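Local coordinates for protein guanylate kinase (Coxiella burnetii, PDB 3TR0) that catalyses the ATP-dependent phosphorylation of GMP to GDP, a step in the recycling of guanine nucleotides, at residues A[111-116]-A[161-166]. Residues are numbered along the deposited sequence; the frame is centred on the assembly and turned at random.
Sequences QIRELF and YKEFDY
Arg-113 reaches from helix 106-115 to Glu-163 and Phe-164, in the loop that leads into strand 166-169, an edge strand of the parallel sheet within this chain of the P-loop kinase fold. Before it on the helix, Ile-112 is turned to the sheet, packing on Leu-9 and Ile-11 of strand 9-13, where a branched aliphatic side chain suits the buried surface. Arginine suits the next position because the CA atoms of Arg-113 and Glu-163, the latter at the end of a short 3-10 turn, stand 9.9 Å apart, a gap that a long side chain can bridge. Its chain runs extended from CG to NE (chi2 -171°, chi3 -161°) and sets NH2 over the centre of the Phe-164 ring, 3.4 Å above its plane. The guanidinium meets this ring with its edge, a cation-pi contact with CZ 4.7 Å from the ring centroid. The carbonyl O of Glu-163 lies over one guanidinium face, 3.0 Å from CZ, too far from the N-H directions for a hydrogen bond. Two waters bind at the guanidinium edge: one accepts from NE, at 2.8 Å, and donates to Asp-165 OD2; the other accepts from NH1 and donates to Glu-163 OE1. Ser-121 OG is hydrogen-bonded to NH2, Glu-163 OE2 to His-160 ND1, and Phe-123 meets the Phe-164 ring edge-to-face. Thus pi electrons and a carbonyl dipole probably stabilise the positive charge, and Arg-113 reaches two carboxylates through water, while Arg-110 of the same helix forms a direct salt bridge with Glu-163 OE2.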
loop_
_atom_site.group_PDB
_atom_site.type_symbol
_atom_site.label_atom_id
_atom_site.label_comp_id
_atom_site.label_asym_id
_atom_site.label_seq_id
_atom_site.Cartn_x
_atom_site.Cartn_y
_atom_site.Cartn_z
ATOM N N GLN A 111 -14.569 16.045 0.655
ATOM C CA GLN A 111 -15.945 15.564 0.539
ATOM C C GLN A 111 -15.995 14.051 0.393
ATOM O O GLN A 111 -16.785 13.377 1.057
ATOM C CB GLN A 111 -16.646 16.217 -0.653
ATOM C CG GLN A 111 -16.881 17.706 -0.494
ATOM C CD GLN A 111 -17.405 18.339 -1.762
ATOM O OE1 GLN A 111 -18.429 17.919 -2.301
ATOM N NE2 GLN A 111 -16.695 19.345 -2.255
ATOM N N ILE A 112 -15.149 13.519 -0.481
ATOM C CA ILE A 112 -15.113 12.083 -0.728
ATOM C C ILE A 112 -14.694 11.302 0.521
ATOM O O ILE A 112 -15.277 10.263 0.833
ATOM C CB ILE A 112 -14.179 11.740 -1.901
ATOM C CG1 ILE A 112 -14.683 12.396 -3.188
ATOM C CG2 ILE A 112 -14.089 10.234 -2.084
ATOM C CD1 ILE A 112 -16.052 11.906 -3.624
ATOM N N ARG A 113 -13.691 11.803 1.237
ATOM C CA ARG A 113 -13.237 11.141 2.463
ATOM C C ARG A 113 -14.365 10.999 3.479
ATOM O O ARG A 113 -14.475 9.977 4.156
ATOM C CB ARG A 113 -12.054 11.876 3.096
ATOM C CG ARG A 113 -10.756 11.741 2.327
ATOM C CD ARG A 113 -9.570 12.291 3.109
ATOM N NE ARG A 113 -8.451 12.570 2.216
ATOM C CZ ARG A 113 -8.147 13.779 1.762
ATOM N NH1 ARG A 113 -8.865 14.829 2.143
ATOM N NH2 ARG A 113 -7.120 13.943 0.939
ATOM N N GLU A 114 -15.195 12.030 3.587
ATOM C CA GLU A 114 -16.352 11.993 4.473
ATOM C C GLU A 114 -17.361 10.957 3.993
ATOM O O GLU A 114 -17.870 10.152 4.772
ATOM C CB GLU A 114 -17.023 13.367 4.528
ATOM C CG GLU A 114 -16.223 14.434 5.256
ATOM C CD GLU A 114 -16.641 14.584 6.705
ATOM O OE1 GLU A 114 -17.822 14.317 7.013
ATOM O OE2 GLU A 114 -15.791 14.966 7.537
ATOM N N LEU A 115 -17.631 10.981 2.693
ATOM C CA LEU A 115 -18.701 10.193 2.096
ATOM C C LEU A 115 -18.338 8.720 1.885
ATOM O O LEU A 115 -19.214 7.854 1.873
ATOM C CB LEU A 115 -19.121 10.842 0.774
ATOM C CG LEU A 115 -20.215 10.211 -0.081
ATOM C CD1 LEU A 115 -20.938 11.288 -0.874
ATOM C CD2 LEU A 115 -19.630 9.153 -1.007
ATOM N N PHE A 116 -17.049 8.441 1.720
ATOM C CA PHE A 116 -16.593 7.083 1.438
ATOM C C PHE A 116 -15.266 6.826 2.147
ATOM O O PHE A 116 -14.198 6.938 1.547
ATOM C CB PHE A 116 -16.457 6.872 -0.075
ATOM C CG PHE A 116 -16.437 5.429 -0.491
ATOM C CD1 PHE A 116 -17.612 4.698 -0.561
ATOM C CD2 PHE A 116 -15.247 4.806 -0.825
ATOM C CE1 PHE A 116 -17.597 3.367 -0.945
ATOM C CE2 PHE A 116 -15.226 3.475 -1.211
ATOM C CZ PHE A 116 -16.403 2.756 -1.272
ATOM N N TYR A 161 -1.281 19.155 1.136
ATOM C CA TYR A 161 -0.741 17.811 0.920
ATOM C C TYR A 161 -0.837 16.939 2.169
ATOM O O TYR A 161 -0.839 15.715 2.076
ATOM C CB TYR A 161 0.713 17.872 0.451
ATOM C CG TYR A 161 1.703 18.104 1.577
ATOM C CD1 TYR A 161 2.084 19.388 1.934
ATOM C CD2 TYR A 161 2.240 17.037 2.293
ATOM C CE1 TYR A 161 2.982 19.609 2.964
ATOM C CE2 TYR A 161 3.140 17.250 3.330
ATOM C CZ TYR A 161 3.503 18.542 3.658
ATOM O OH TYR A 161 4.396 18.778 4.682
ATOM N N LYS A 162 -0.916 17.576 3.334
ATOM C CA LYS A 162 -0.974 16.856 4.605
ATOM C C LYS A 162 -2.269 16.074 4.807
ATOM O O LYS A 162 -2.371 15.261 5.722
ATOM C CB LYS A 162 -0.787 17.822 5.774
ATOM C CG LYS A 162 0.585 18.460 5.843
ATOM C CD LYS A 162 0.634 19.505 6.942
ATOM C CE LYS A 162 2.004 20.145 7.031
ATOM N NZ LYS A 162 3.042 19.171 7.467
ATOM N N GLU A 163 -3.257 16.330 3.960
ATOM C CA GLU A 163 -4.550 15.672 4.078
ATOM C C GLU A 163 -4.587 14.355 3.304
ATOM O O GLU A 163 -5.588 13.636 3.325
ATOM C CB GLU A 163 -5.658 16.617 3.600
ATOM C CG GLU A 163 -5.713 17.904 4.413
ATOM C CD GLU A 163 -6.583 18.972 3.795
ATOM O OE1 GLU A 163 -7.476 18.637 2.990
ATOM O OE2 GLU A 163 -6.370 20.160 4.118
ATOM N N PHE A 164 -3.484 14.035 2.638
ATOM C CA PHE A 164 -3.453 12.899 1.719
ATOM C C PHE A 164 -2.700 11.707 2.294
ATOM O O PHE A 164 -1.823 11.874 3.134
ATOM C CB PHE A 164 -2.874 13.331 0.370
ATOM C CG PHE A 164 -3.789 14.236 -0.395
ATOM C CD1 PHE A 164 -3.938 15.559 -0.018
ATOM C CD2 PHE A 164 -4.532 13.758 -1.459
ATOM C CE1 PHE A 164 -4.806 16.393 -0.694
ATOM C CE2 PHE A 164 -5.403 14.592 -2.141
ATOM C CZ PHE A 164 -5.535 15.911 -1.758
ATOM N N ASP A 165 -3.055 10.509 1.838
ATOM C CA ASP A 165 -2.450 9.279 2.356
ATOM C C ASP A 165 -1.052 9.013 1.802
ATOM O O ASP A 165 -0.195 8.465 2.493
ATOM C CB ASP A 165 -3.351 8.082 2.044
ATOM C CG ASP A 165 -4.731 8.219 2.648
ATOM O OD1 ASP A 165 -4.831 8.434 3.872
ATOM O OD2 ASP A 165 -5.716 8.120 1.897
ATOM N N TYR A 166 -0.836 9.378 0.543
ATOM C CA TYR A 166 0.418 9.099 -0.143
ATOM C C TYR A 166 0.890 10.340 -0.864
ATOM O O TYR A 166 0.071 11.150 -1.307
ATOM C CB TYR A 166 0.217 7.991 -1.181
ATOM C CG TYR A 166 -0.209 6.672 -0.576
ATOM C CD1 TYR A 166 0.729 5.789 -0.053
ATOM C CD2 TYR A 166 -1.544 6.317 -0.519
ATOM C CE1 TYR A 166 0.337 4.577 0.513
ATOM C CE2 TYR A 166 -1.947 5.116 0.041
ATOM C CZ TYR A 166 -1.004 4.252 0.554
ATOM O OH TYR A 166 -1.412 3.058 1.106
HETATM O O HOH W 1 -7.724 9.884 2.170
HETATM O O HOH W 2 -8.157 17.217 0.755
#